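Local coordinates for Mlr3007 protein (Mesorhizobium loti, PDB 3QQM), which is a putative pyridoxal-phosphate-dependent aminotransferase that probably exchanges amino groups between leucine, isoleucine or valine and 2-oxoglutarate, at residues Asn156-Phe161 against Leu166-Leu171; Thr28-Phe33 against Glu58-Ala63; His127-Ser130 against Gln136-Glu139. One frame throughout, in Å; residues are numbered along the deposited sequence.

Contact 1: Asn156-Phe161 against Leu166-Leu171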
ATOM      1  N   ASN A 156       5.158  -0.587   0.350  1.00 13.17           N
ATOM      2  CA  ASN A 156       6.213   0.393   0.296  1.00 12.85           C
ATOM      3  C   ASN A 156       7.484  -0.382   0.680  1.00 12.95           C
ATOM      4  O   ASN A 156       7.398  -1.403   1.353  1.00 12.48           O
ATOM      5  CB  ASN A 156       5.951   1.558   1.235  1.00 12.50           C
ATOM      6  CG  ASN A 156       4.864   2.501   0.714  1.00 12.36           C
ATOM      7  OD1 ASN A 156       3.821   2.676   1.344  1.00 10.53           O
ATOM      8  ND2 ASN A 156       5.101   3.090  -0.466  1.00 11.48           N
ATOM      9  N   VAL A 157       8.644   0.115   0.251  1.00 12.91           N
ATOM     10  CA  VAL A 157       9.940  -0.533   0.471  1.00 13.02           C
ATOM     11  C   VAL A 157      10.713   0.128   1.593  1.00 13.59           C
ATOM     12  O   VAL A 157      10.687   1.335   1.740  1.00 13.46           O
ATOM     13  CB  VAL A 157      10.789  -0.465  -0.823  1.00 13.31           C
ATOM     14  CG1 VAL A 157      12.166  -1.133  -0.622  1.00 12.51           C
ATOM     15  CG2 VAL A 157      10.034  -1.103  -1.977  1.00 11.54           C
ATOM     16  N   PHE A 158      11.419  -0.679   2.374  1.00 14.26           N
ATOM     17  CA  PHE A 158      12.190  -0.193   3.509  1.00 14.78           C
ATOM     18  C   PHE A 158      13.492  -0.956   3.528  1.00 15.73           C
ATOM     19  O   PHE A 158      13.500  -2.203   3.652  1.00 15.96           O
ATOM     20  CB  PHE A 158      11.422  -0.419   4.803  1.00 14.72           C
ATOM     21  CG  PHE A 158      10.064   0.225   4.812  1.00 13.33           C
ATOM     22  CD1 PHE A 158       8.965  -0.454   4.333  1.00 12.98           C
ATOM     23  CD2 PHE A 158       9.895   1.498   5.304  1.00 13.04           C
ATOM     24  CE1 PHE A 158       7.733   0.119   4.332  1.00 12.82           C
ATOM     25  CE2 PHE A 158       8.680   2.093   5.288  1.00 12.53           C
ATOM     26  CZ  PHE A 158       7.575   1.398   4.807  1.00 13.09           C
ATOM     27  N   ALA A 159      14.593  -0.212   3.391  1.00 16.13           N
ATOM     28  CA  ALA A 159      15.913  -0.796   3.317  1.00 16.80           C
ATOM     29  C   ALA A 159      16.831  -0.274   4.409  1.00 17.49           C
ATOM     30  O   ALA A 159      16.954   0.939   4.619  1.00 17.65           O
ATOM     31  CB  ALA A 159      16.507  -0.535   1.940  1.00 16.15           C
ATOM     32  N   ASP A 160      17.481  -1.210   5.090  1.00 18.43           N
ATOM     33  CA  ASP A 160      18.412  -0.914   6.166  1.00 19.29           C
ATOM     34  C   ASP A 160      19.803  -1.111   5.628  1.00 20.18           C
ATOM     35  O   ASP A 160      20.229  -2.249   5.410  1.00 20.33           O
ATOM     36  CB  ASP A 160      18.151  -1.869   7.312  1.00 19.82           C
ATOM     37  CG  ASP A 160      19.050  -1.619   8.531  1.00 20.54           C
ATOM     38  OD1 ASP A 160      20.076  -0.883   8.445  1.00 20.99           O
ATOM     39  OD2 ASP A 160      18.693  -2.166   9.584  1.00 19.75           O
ATOM     40  N   PHE A 161      20.523  -0.012   5.398  1.00 20.92           N
ATOM     41  CA  PHE A 161      21.888  -0.114   4.837  1.00 21.80           C
ATOM     42  C   PHE A 161      22.954  -0.345   5.888  1.00 22.88           C
ATOM     43  O   PHE A 161      24.145  -0.229   5.594  1.00 23.50           O
ATOM     44  CB  PHE A 161      22.221   1.090   3.959  1.00 21.40           C
ATOM     45  CG  PHE A 161      21.355   1.175   2.728  1.00 21.65           C
ATOM     46  CD1 PHE A 161      21.637   0.381   1.609  1.00 21.67           C
ATOM     47  CD2 PHE A 161      20.253   2.020   2.687  1.00 20.87           C
ATOM     48  CE1 PHE A 161      20.841   0.436   0.485  1.00 21.24           C
ATOM     49  CE2 PHE A 161      19.450   2.083   1.541  1.00 21.22           C
ATOM     50  CZ  PHE A 161      19.739   1.291   0.447  1.00 20.69           C
ATOM     51  N   LEU A 166      15.297   2.618   8.516  1.00 17.71           N
ATOM     52  CA  LEU A 166      14.586   2.053   7.380  1.00 17.06           C
ATOM     53  C   LEU A 166      14.457   3.125   6.271  1.00 16.48           C
ATOM     54  O   LEU A 166      13.597   3.998   6.323  1.00 16.31           O
ATOM     55  CB  LEU A 166      13.221   1.516   7.829  1.00 16.69           C
ATOM     56  CG  LEU A 166      13.312   0.326   8.845  1.00 17.72           C
ATOM     57  CD1 LEU A 166      11.956   0.067   9.528  1.00 17.64           C
ATOM     58  CD2 LEU A 166      13.854  -0.965   8.231  1.00 15.91           C
ATOM     59  N   ALA A 167      15.363   3.074   5.304  1.00 16.37           N
ATOM     60  CA  ALA A 167      15.391   4.025   4.192  1.00 15.89           C
ATOM     61  C   ALA A 167      14.289   3.627   3.246  1.00 14.98           C
ATOM     62  O   ALA A 167      14.251   2.494   2.807  1.00 15.40           O
ATOM     63  CB  ALA A 167      16.771   4.009   3.488  1.00 15.73           C
ATOM     64  N   THR A 168      13.369   4.546   2.987  1.00 14.39           N
ATOM     65  CA  THR A 168      12.222   4.302   2.124  1.00 13.87           C
ATOM     66  C   THR A 168      12.195   5.382   1.039  1.00 14.02           C
ATOM     67  O   THR A 168      12.517   6.544   1.327  1.00 13.58           O
ATOM     68  CB  THR A 168      10.917   4.327   2.955  1.00 13.94           C
ATOM     69  OG1 THR A 168       9.854   3.758   2.197  1.00 13.54           O
ATOM     70  CG2 THR A 168      10.543   5.762   3.402  1.00 12.52           C
ATOM     71  N   PRO A 169      11.832   5.013  -0.209  1.00 14.29           N
ATOM     72  CA  PRO A 169      11.845   5.989  -1.276  1.00 14.75           C
ATOM     73  C   PRO A 169      11.072   7.294  -0.979  1.00 15.15           C
ATOM     74  O   PRO A 169       9.945   7.268  -0.473  1.00 15.06           O
ATOM     75  CB  PRO A 169      11.226   5.225  -2.434  1.00 14.54           C
ATOM     76  CG  PRO A 169      11.627   3.855  -2.211  1.00 14.19           C
ATOM     77  CD  PRO A 169      11.513   3.675  -0.740  1.00 14.43           C
ATOM     78  N   ARG A 170      11.708   8.410  -1.323  1.00 15.88           N
ATOM     79  CA  ARG A 170      11.146   9.743  -1.142  1.00 16.45           C
ATOM     80  C   ARG A 170       9.934   9.852  -2.025  1.00 16.05           C
ATOM     81  O   ARG A 170       9.937   9.384  -3.147  1.00 15.58           O
ATOM     82  CB  ARG A 170      12.193  10.807  -1.488  1.00 17.01           C
ATOM     83  CG  ARG A 170      11.931  12.140  -0.879  1.00 18.91           C
ATOM     84  CD  ARG A 170      13.135  13.075  -0.996  1.00 20.87           C
ATOM     85  NE  ARG A 170      13.285  13.618  -2.337  1.00 22.37           N
ATOM     86  CZ  ARG A 170      14.299  14.388  -2.726  1.00 24.13           C
ATOM     87  NH1 ARG A 170      15.314  14.644  -1.909  1.00 24.33           N
ATOM     88  NH2 ARG A 170      14.318  14.865  -3.959  1.00 24.58           N
ATOM     89  N   LEU A 171       8.905  10.508  -1.513  1.00 16.33           N
ATOM     90  CA  LEU A 171       7.629  10.620  -2.187  1.00 16.27           C
ATOM     91  C   LEU A 171       7.693  11.181  -3.633  1.00 16.69           C
ATOM     92  O   LEU A 171       6.977  10.676  -4.522  1.00 16.41           O
ATOM     93  CB  LEU A 171       6.680  11.457  -1.341  1.00 16.41           C
ATOM     94  CG  LEU A 171       5.212  11.302  -1.713  1.00 17.17           C
ATOM     95  CD1 LEU A 171       4.784   9.819  -1.543  1.00 16.25           C
ATOM     96  CD2 LEU A 171       4.354  12.257  -0.851  1.00 18.23           C
TER

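Contact 2: Thr28-Phe33 against Glu58-Ala63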
ATOM      1  N   THR A  28      -9.435  -3.256  19.628  1.00 26.66           N
ATOM      2  CA  THR A  28      -8.783  -2.038  19.144  1.00 26.29           C
ATOM      3  C   THR A  28      -9.223  -1.579  17.741  1.00 25.18           C
ATOM      4  O   THR A  28      -8.709  -0.576  17.225  1.00 24.87           O
ATOM      5  CB  THR A  28      -7.257  -2.225  19.148  1.00 26.52           C
ATOM      6  OG1 THR A  28      -6.918  -3.368  18.354  1.00 26.66           O
ATOM      7  CG2 THR A  28      -6.757  -2.438  20.594  1.00 27.46           C
ATOM      8  N   SER A  29     -10.150  -2.316  17.127  1.00 24.41           N
ATOM      9  CA  SER A  29     -10.686  -1.977  15.812  1.00 23.14           C
ATOM     10  C   SER A  29      -9.586  -1.882  14.711  1.00 21.82           C
ATOM     11  O   SER A  29      -8.587  -2.586  14.765  1.00 21.61           O
ATOM     12  CB  SER A  29     -11.495  -0.678  15.935  1.00 23.25           C
ATOM     13  OG  SER A  29     -12.166  -0.352  14.732  1.00 24.32           O
ATOM     14  N   PHE A  30      -9.749  -0.987  13.750  1.00 20.49           N
ATOM     15  CA  PHE A  30      -8.797  -0.912  12.631  1.00 19.79           C
ATOM     16  C   PHE A  30      -7.437  -0.390  13.012  1.00 19.34           C
ATOM     17  O   PHE A  30      -7.314   0.651  13.611  1.00 19.09           O
ATOM     18  CB  PHE A  30      -9.350  -0.058  11.484  1.00 19.29           C
ATOM     19  CG  PHE A  30     -10.689  -0.490  11.009  1.00 19.17           C
ATOM     20  CD1 PHE A  30     -10.821  -1.583  10.202  1.00 19.11           C
ATOM     21  CD2 PHE A  30     -11.834   0.181  11.417  1.00 19.98           C
ATOM     22  CE1 PHE A  30     -12.061  -1.992   9.779  1.00 19.52           C
ATOM     23  CE2 PHE A  30     -13.081  -0.220  11.000  1.00 19.40           C
ATOM     24  CZ  PHE A  30     -13.190  -1.300  10.160  1.00 20.09           C
ATOM     25  N   LEU A  31      -6.409  -1.124  12.637  1.00 19.12           N
ATOM     26  CA  LEU A  31      -5.060  -0.700  12.922  1.00 19.25           C
ATOM     27  C   LEU A  31      -4.792   0.566  12.071  1.00 18.35           C
ATOM     28  O   LEU A  31      -5.171   0.624  10.904  1.00 17.01           O
ATOM     29  CB  LEU A  31      -4.088  -1.832  12.591  1.00 19.68           C
ATOM     30  CG  LEU A  31      -2.695  -1.864  13.200  1.00 21.16           C
ATOM     31  CD1 LEU A  31      -2.751  -1.793  14.738  1.00 21.58           C
ATOM     32  CD2 LEU A  31      -1.934  -3.149  12.750  1.00 21.24           C
ATOM     33  N   ARG A  32      -4.237   1.605  12.706  1.00 18.03           N
ATOM     34  CA  ARG A  32      -3.912   2.857  12.020  1.00 17.81           C
ATOM     35  C   ARG A  32      -5.153   3.494  11.369  1.00 17.24           C
ATOM     36  O   ARG A  32      -5.060   4.151  10.341  1.00 16.22           O
ATOM     37  CB  ARG A  32      -2.792   2.625  10.978  1.00 17.40           C
ATOM     38  CG  ARG A  32      -1.432   2.393  11.595  1.00 17.93           C
ATOM     39  CD  ARG A  32      -0.380   2.029  10.538  1.00 17.99           C
ATOM     40  NE  ARG A  32      -0.511   0.638  10.135  1.00 17.64           N
ATOM     41  CZ  ARG A  32       0.048  -0.369  10.800  1.00 18.28           C
ATOM     42  NH1 ARG A  32       0.815  -0.130  11.871  1.00 17.30           N
ATOM     43  NH2 ARG A  32      -0.138  -1.614  10.383  1.00 18.43           N
ATOM     44  N   PHE A  33      -6.298   3.308  12.028  1.00 17.42           N
ATOM     45  CA  PHE A  33      -7.581   3.786  11.540  1.00 17.31           C
ATOM     46  C   PHE A  33      -7.578   5.249  11.181  1.00 16.92           C
ATOM     47  O   PHE A  33      -7.972   5.600  10.094  1.00 16.43           O
ATOM     48  CB  PHE A  33      -8.686   3.469  12.568  1.00 17.85           C
ATOM     49  CG  PHE A  33     -10.116   3.651  12.054  1.00 17.89           C
ATOM     50  CD1 PHE A  33     -10.435   3.498  10.702  1.00 17.23           C
ATOM     51  CD2 PHE A  33     -11.168   3.710  12.967  1.00 18.29           C
ATOM     52  CE1 PHE A  33     -11.762   3.585  10.272  1.00 17.36           C
ATOM     53  CE2 PHE A  33     -12.496   3.773  12.536  1.00 18.14           C
ATOM     54  CZ  PHE A  33     -12.787   3.714  11.197  1.00 17.79           C
ATOM     55  N   GLU A  58     -21.111   3.760   8.709  1.00 22.59           N
ATOM     56  CA  GLU A  58     -22.190   2.789   8.605  1.00 23.20           C
ATOM     57  C   GLU A  58     -21.727   1.537   7.909  1.00 22.07           C
ATOM     58  O   GLU A  58     -21.922   0.442   8.438  1.00 21.94           O
ATOM     59  CB  GLU A  58     -23.443   3.354   7.872  1.00 24.56           C
ATOM     60  CG  GLU A  58     -24.276   4.403   8.682  1.00 27.59           C
ATOM     61  CD  GLU A  58     -25.455   5.037   7.886  1.00 32.59           C
ATOM     62  OE1 GLU A  58     -26.239   5.805   8.520  1.00 36.41           O
ATOM     63  OE2 GLU A  58     -25.603   4.793   6.642  1.00 34.98           O
ATOM     64  N   VAL A  59     -21.124   1.670   6.725  1.00 20.86           N
ATOM     65  CA  VAL A  59     -20.687   0.470   6.000  1.00 20.18           C
ATOM     66  C   VAL A  59     -19.597  -0.310   6.768  1.00 19.23           C
ATOM     67  O   VAL A  59     -19.621  -1.534   6.801  1.00 18.98           O
ATOM     68  CB  VAL A  59     -20.243   0.760   4.537  1.00 20.21           C
ATOM     69  CG1 VAL A  59     -21.383   1.361   3.767  1.00 21.42           C
ATOM     70  CG2 VAL A  59     -19.019   1.678   4.473  1.00 19.57           C
ATOM     71  N   LEU A  60     -18.660   0.398   7.395  1.00 18.38           N
ATOM     72  CA  LEU A  60     -17.602  -0.267   8.171  1.00 17.83           C
ATOM     73  C   LEU A  60     -18.201  -1.018   9.379  1.00 18.29           C
ATOM     74  O   LEU A  60     -17.861  -2.174   9.624  1.00 17.91           O
ATOM     75  CB  LEU A  60     -16.544   0.726   8.626  1.00 17.14           C
ATOM     76  CG  LEU A  60     -15.688   1.307   7.515  1.00 16.33           C
ATOM     77  CD1 LEU A  60     -14.827   2.469   8.034  1.00 15.16           C
ATOM     78  CD2 LEU A  60     -14.843   0.206   6.866  1.00 14.01           C
ATOM     79  N   SER A  61     -19.095  -0.359  10.106  1.00 18.42           N
ATOM     80  CA  SER A  61     -19.754  -0.967  11.257  1.00 19.43           C
ATOM     81  C   SER A  61     -20.521  -2.233  10.826  1.00 19.70           C
ATOM     82  O   SER A  61     -20.411  -3.267  11.468  1.00 19.84           O
ATOM     83  CB  SER A  61     -20.706   0.047  11.932  1.00 19.97           C
ATOM     84  OG  SER A  61     -21.416  -0.541  13.019  1.00 21.33           O
ATOM     85  N   ASP A  62     -21.293  -2.155   9.746  1.00 19.99           N
ATOM     86  CA  ASP A  62     -22.024  -3.349   9.256  1.00 20.95           C
ATOM     87  C   ASP A  62     -21.101  -4.472   8.811  1.00 20.13           C
ATOM     88  O   ASP A  62     -21.377  -5.627   9.074  1.00 20.32           O
ATOM     89  CB  ASP A  62     -22.952  -3.016   8.102  1.00 21.64           C
ATOM     90  CG  ASP A  62     -24.141  -2.175   8.528  1.00 24.89           C
ATOM     91  OD1 ASP A  62     -24.293  -1.893   9.751  1.00 27.78           O
ATOM     92  OD2 ASP A  62     -24.925  -1.790   7.618  1.00 29.30           O
ATOM     93  N   ALA A  63     -20.015  -4.129   8.118  1.00 19.40           N
ATOM     94  CA  ALA A  63     -19.062  -5.138   7.632  1.00 18.95           C
ATOM     95  C   ALA A  63     -18.369  -5.894   8.766  1.00 18.81           C
ATOM     96  O   ALA A  63     -18.102  -7.090   8.645  1.00 18.74           O
ATOM     97  CB  ALA A  63     -18.024  -4.492   6.705  1.00 18.13           C
TER

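Contact 3: His127-Ser130 against Gln136-Glu139. With EDO (1,2-ethanediol), chain T; EDO (1,2-ethanediol), chain B.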
ATOM      1  N   HIS A 127      -0.001  -4.788 -14.279  1.00 19.59           N
ATOM      2  CA  HIS A 127       0.897  -5.219 -15.351  1.00 20.05           C
ATOM      3  C   HIS A 127       2.245  -5.715 -14.769  1.00 19.64           C
ATOM      4  O   HIS A 127       2.768  -6.744 -15.205  1.00 19.60           O
ATOM      5  CB  HIS A 127       1.119  -4.103 -16.387  1.00 20.12           C
ATOM      6  CG  HIS A 127       1.945  -4.533 -17.549  1.00 21.32           C
ATOM      7  ND1 HIS A 127       3.314  -4.364 -17.590  1.00 21.73           N
ATOM      8  CD2 HIS A 127       1.608  -5.180 -18.692  1.00 23.03           C
ATOM      9  CE1 HIS A 127       3.784  -4.874 -18.715  1.00 23.02           C
ATOM     10  NE2 HIS A 127       2.770  -5.371 -19.406  1.00 24.58           N
ATOM     11  N   ALA A 128       2.761  -4.999 -13.766  1.00 18.48           N
ATOM     12  CA  ALA A 128       4.020  -5.361 -13.126  1.00 18.54           C
ATOM     13  C   ALA A 128       3.874  -6.715 -12.481  1.00 18.76           C
ATOM     14  O   ALA A 128       4.717  -7.579 -12.657  1.00 18.90           O
ATOM     15  CB  ALA A 128       4.456  -4.305 -12.085  1.00 17.27           C
ATOM     16  N   ARG A 129       2.774  -6.904 -11.763  1.00 18.65           N
ATOM     17  CA  ARG A 129       2.489  -8.171 -11.095  1.00 19.00           C
ATOM     18  C   ARG A 129       2.397  -9.337 -12.106  1.00 20.00           C
ATOM     19  O   ARG A 129       2.892 -10.430 -11.842  1.00 20.39           O
ATOM     20  CB  ARG A 129       1.191  -8.034 -10.311  1.00 18.76           C
ATOM     21  CG  ARG A 129       0.696  -9.263  -9.493  1.00 19.22           C
ATOM     22  CD  ARG A 129       1.687  -9.739  -8.423  1.00 18.43           C
ATOM     23  NE  ARG A 129       2.681 -10.663  -8.937  1.00 19.22           N
ATOM     24  CZ  ARG A 129       3.510 -11.382  -8.177  1.00 19.96           C
ATOM     25  NH1 ARG A 129       3.508 -11.260  -6.857  1.00 19.24           N
ATOM     26  NH2 ARG A 129       4.358 -12.229  -8.747  1.00 20.30           N
ATOM     27  N   SER A 130       1.838  -9.084 -13.283  1.00 20.37           N
ATOM     28  CA  SER A 130       1.698 -10.135 -14.278  1.00 21.66           C
ATOM     29  C   SER A 130       3.042 -10.564 -14.918  1.00 22.04           C
ATOM     30  O   SER A 130       3.106 -11.576 -15.583  1.00 22.98           O
ATOM     31  CB  SER A 130       0.720  -9.704 -15.378  1.00 22.02           C
ATOM     32  OG  SER A 130       1.337  -8.767 -16.247  1.00 23.11           O
ATOM     33  N   GLN A 136       8.080 -16.962  -8.505  1.00 24.35           N
ATOM     34  CA  GLN A 136       9.239 -16.159  -8.915  1.00 23.64           C
ATOM     35  C   GLN A 136       9.379 -14.901  -8.035  1.00 22.17           C
ATOM     36  O   GLN A 136      10.476 -14.419  -7.809  1.00 21.45           O
ATOM     37  CB  GLN A 136       9.120 -15.755 -10.390  1.00 23.75           C
ATOM     38  CG  GLN A 136       9.183 -16.905 -11.378  1.00 24.41           C
ATOM     39  CD  GLN A 136       8.943 -16.467 -12.850  1.00 24.73           C
ATOM     40  OE1 GLN A 136       8.009 -15.730 -13.157  1.00 23.68           O
ATOM     41  NE2 GLN A 136       9.768 -16.979 -13.756  1.00 26.43           N
ATOM     42  N   ALA A 137       8.247 -14.375  -7.561  1.00 21.43           N
ATOM     43  CA  ALA A 137       8.241 -13.191  -6.710  1.00 20.59           C
ATOM     44  C   ALA A 137       6.963 -13.077  -5.884  1.00 20.12           C
ATOM     45  O   ALA A 137       5.857 -13.154  -6.402  1.00 19.98           O
ATOM     46  CB  ALA A 137       8.431 -11.923  -7.565  1.00 20.11           C
ATOM     47  N   ASP A 138       7.130 -12.925  -4.591  1.00 20.03           N
ATOM     48  CA  ASP A 138       6.002 -12.735  -3.692  1.00 19.84           C
ATOM     49  C   ASP A 138       5.535 -11.293  -3.876  1.00 19.13           C
ATOM     50  O   ASP A 138       4.326 -10.992  -3.756  1.00 18.96           O
ATOM     51  CB  ASP A 138       6.429 -13.014  -2.271  1.00 20.13           C
ATOM     52  CG  ASP A 138       6.810 -14.467  -2.066  1.00 21.39           C
ATOM     53  OD1 ASP A 138       5.880 -15.326  -2.105  1.00 22.25           O
ATOM     54  OD2 ASP A 138       8.013 -14.746  -1.841  1.00 21.45           O
ATOM     55  N   GLU A 139       6.491 -10.415  -4.233  1.00 18.47           N
ATOM     56  CA  GLU A 139       6.204  -9.005  -4.499  1.00 17.60           C
ATOM     57  C   GLU A 139       7.124  -8.491  -5.606  1.00 17.42           C
ATOM     58  O   GLU A 139       8.267  -8.893  -5.721  1.00 17.68           O
ATOM     59  CB  GLU A 139       6.327  -8.174  -3.210  1.00 17.23           C
ATOM     60  CG  GLU A 139       6.157  -6.641  -3.326  1.00 17.00           C
ATOM     61  CD  GLU A 139       4.788  -6.196  -3.879  1.00 17.65           C
ATOM     62  OE1 GLU A 139       4.373  -6.689  -4.942  1.00 17.02           O
ATOM     63  OE2 GLU A 139       4.182  -5.261  -3.295  1.00 18.50           O
TER
HETATM   64  C1  EDO T 275       0.123  -9.389  -4.488  1.00 28.40           C
HETATM   65  O1  EDO T 275      -0.408 -10.255  -5.494  1.00 28.94           O
HETATM   66  C2  EDO T 275       1.569  -9.781  -4.187  1.00 27.31           C
HETATM   67  O2  EDO T 275       2.485  -9.062  -5.009  1.00 24.83           O
HETATM   68  C1  EDO B 306       6.096 -19.057  -2.224  1.00 60.48           C
HETATM   69  O1  EDO B 306       6.112 -17.819  -1.499  1.00 59.99           O
HETATM   70  C2  EDO B 306       6.821 -18.907  -3.560  1.00 60.55           C
HETATM   71  O2  EDO B 306       8.068 -18.202  -3.414  1.00 60.73           O

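Contact 1: Asn156-Phe161 against Leu166-Leu171
Ala159 and Ala167 form an antiparallel hydrogen-bonded pair: Ala159 N gives to Ala167 O at 2.8 Å, and Ala167 N returns the bond to Ala159 O at 2.7 Å. Two residues further along, where Val157 faces Pro169, the proline has no N-H to offer, and the hydroxyl of Thr168 serves Val157 instead. Thr168 OG1 donates to Val157 O at 2.6 Å, meeting it nearly end-on to the carbonyl, while Pro169 CD lies 3.5 Å from Val157 O. Thr168 carries OG1 opposite its backbone N (chi1 -165°), which also sets this hydroxyl over one face of the Phe158 ring, with Thr168 OG1 3.7 Å from Phe158 CE2. Phe158 CB and Leu166 CB meet at 4.0 Å on the same side, and Ala167 CB lies at the edge of the Phe161 ring, 3.8 Å from Phe161 CE2. Replacing Phe158 by alanine would probably leave the Thr168 side chain without its ring neighbour and open a gap beside Arg181 and Leu184 of helix 179-186, which also touch the phenylalanine. Farther out, the backbone of Phe158 bonds to Phe207 of strand 205-210, and Ala167 O takes a second bond from Tyr195 OH. The two strands, 142° apart in direction, thus share just one bridge, and a threonine hydroxyl takes over where proline stops the backbone pairing.

Contact 2: Thr28-Phe33 against Glu58-Ala63
Phe30 and Phe33 meet Leu60 from two different chi1 settings. Phe30 turns its ring away from its carbonyl carbon, beside N (chi1 -54°), whereas Phe33 swings CG opposite N (chi1 -168°), and both rings then extend toward helix 53-64. Leu60, its CG lying opposite the carbonyl carbon, divides its two methyls between them. Leu60 CD2 reaches Phe30 CZ at 4.0 Å, approaching the ring obliquely; Leu60 CD1 comes to the edge of the other ring, 4.0 Å from both Phe33 CE1 and Phe33 CZ. The two aromatic side chains also pack on each other, with Phe30 CD2 3.5 Å above the plane of the Phe33 ring, over its centre. No hydrogen bond crosses between the segments, and the small interface of 117 Å² is wholly apolar.

What brings the two rings together is a type II beta turn from Phe30 to Phe33, closed by a weak bond from Phe33 N to Phe30 O at 3.3 Å. Arg32 takes the left-handed backbone conformation within the turn and stands at the N-cap of helix 33-47. Its guanidinium points elsewhere, to a salt bridge with Glu183 and a bond to Ser211 O.

Around this contact, Phe30 packs on Met22 and makes an edge-to-face pair with Trp24 of strand 17-25, and Leu60 rests on Thr73, Leu75 and Ala85. Helix 53-64 thus lies on strands 71-78 and 83-89, with the turn that leads from strand 29-30 into helix 33-47 beside it.

Contact 3: His127-Ser130 against Gln136-Glu139
Arg129, near the end of helix 123-130, faces the loop Gln136-Asp138 and the first residue of strand 139-143, with Arg129 CA 7.6 Å from Glu139 CA. Its side chain spans that gap: it leaves the helix with CG opposite the backbone N, then bends at chi2 (59°) and again at chi3 (-86°), which carries the guanidinium to the carbonyl of Ala137. There both terminal nitrogens hold a single oxygen, Arg129 NH2 to Ala137 O at 2.9 Å and Arg129 NH1 to Ala137 O at 3.1 Å. The oxygen lies in the guanidinium plane. The two donors, by contrast, reach it from the same face of the carbonyl, NH1 standing 40° out of the carbonyl plane and NH2 less tilted. NH2 also bonds to Tyr132 O, in the connection between the two segments, a further bond that helps to limit the rotation of the guanidinium.

An ethanediol, probably from the crystallisation liquor, extends the network: Arg129 NH1 donates to its O2 at 3.0 Å, and that same O2 lies 3.0 Å from Glu139 OE1. The carboxylate of Glu139 does not touch the arginine directly, and is held by Thr153, Ile154 and Thr155. The CB of Asp138 is directed away from the helix segment; its OD2 accepts from Ile100 N, while a second ethanediol donates from O1 to Asp138 OD1 at 2.6 Å. Ser130 OG bonds back to His127 O at 2.7 Å.

The arrangement is that of a helix-to-strand connection: an arginine of helix 123-130 binds backbone carbonyls of the link that follows, just before strand 139-143 enters the mixed sheet next to strand 99-103.

In the fold
Along the chain the order is contact 2, contact 3, contact 1. Contact 2 belongs to the four-stranded antiparallel sheet of the N-terminal part and its helices. Contacts 1 and 3 belong to the second part, built on a six-stranded mixed sheet: contact 3 leads into strand 139-143 near one end, and contact 1 joins strand 156-160, at the other end, to strand 166-169, which pairs in parallel with 190-193. Their centres lie 19 Å apart, whereas contact 2 is 29 Å from contact 1 and 30 Å from contact 3, across the chain's centre. Lys118, modified by pyridoxal phosphate, falls between contacts 2 and 3 in sequence. The two parts match the two-domain fold of class-IV aminotransferases.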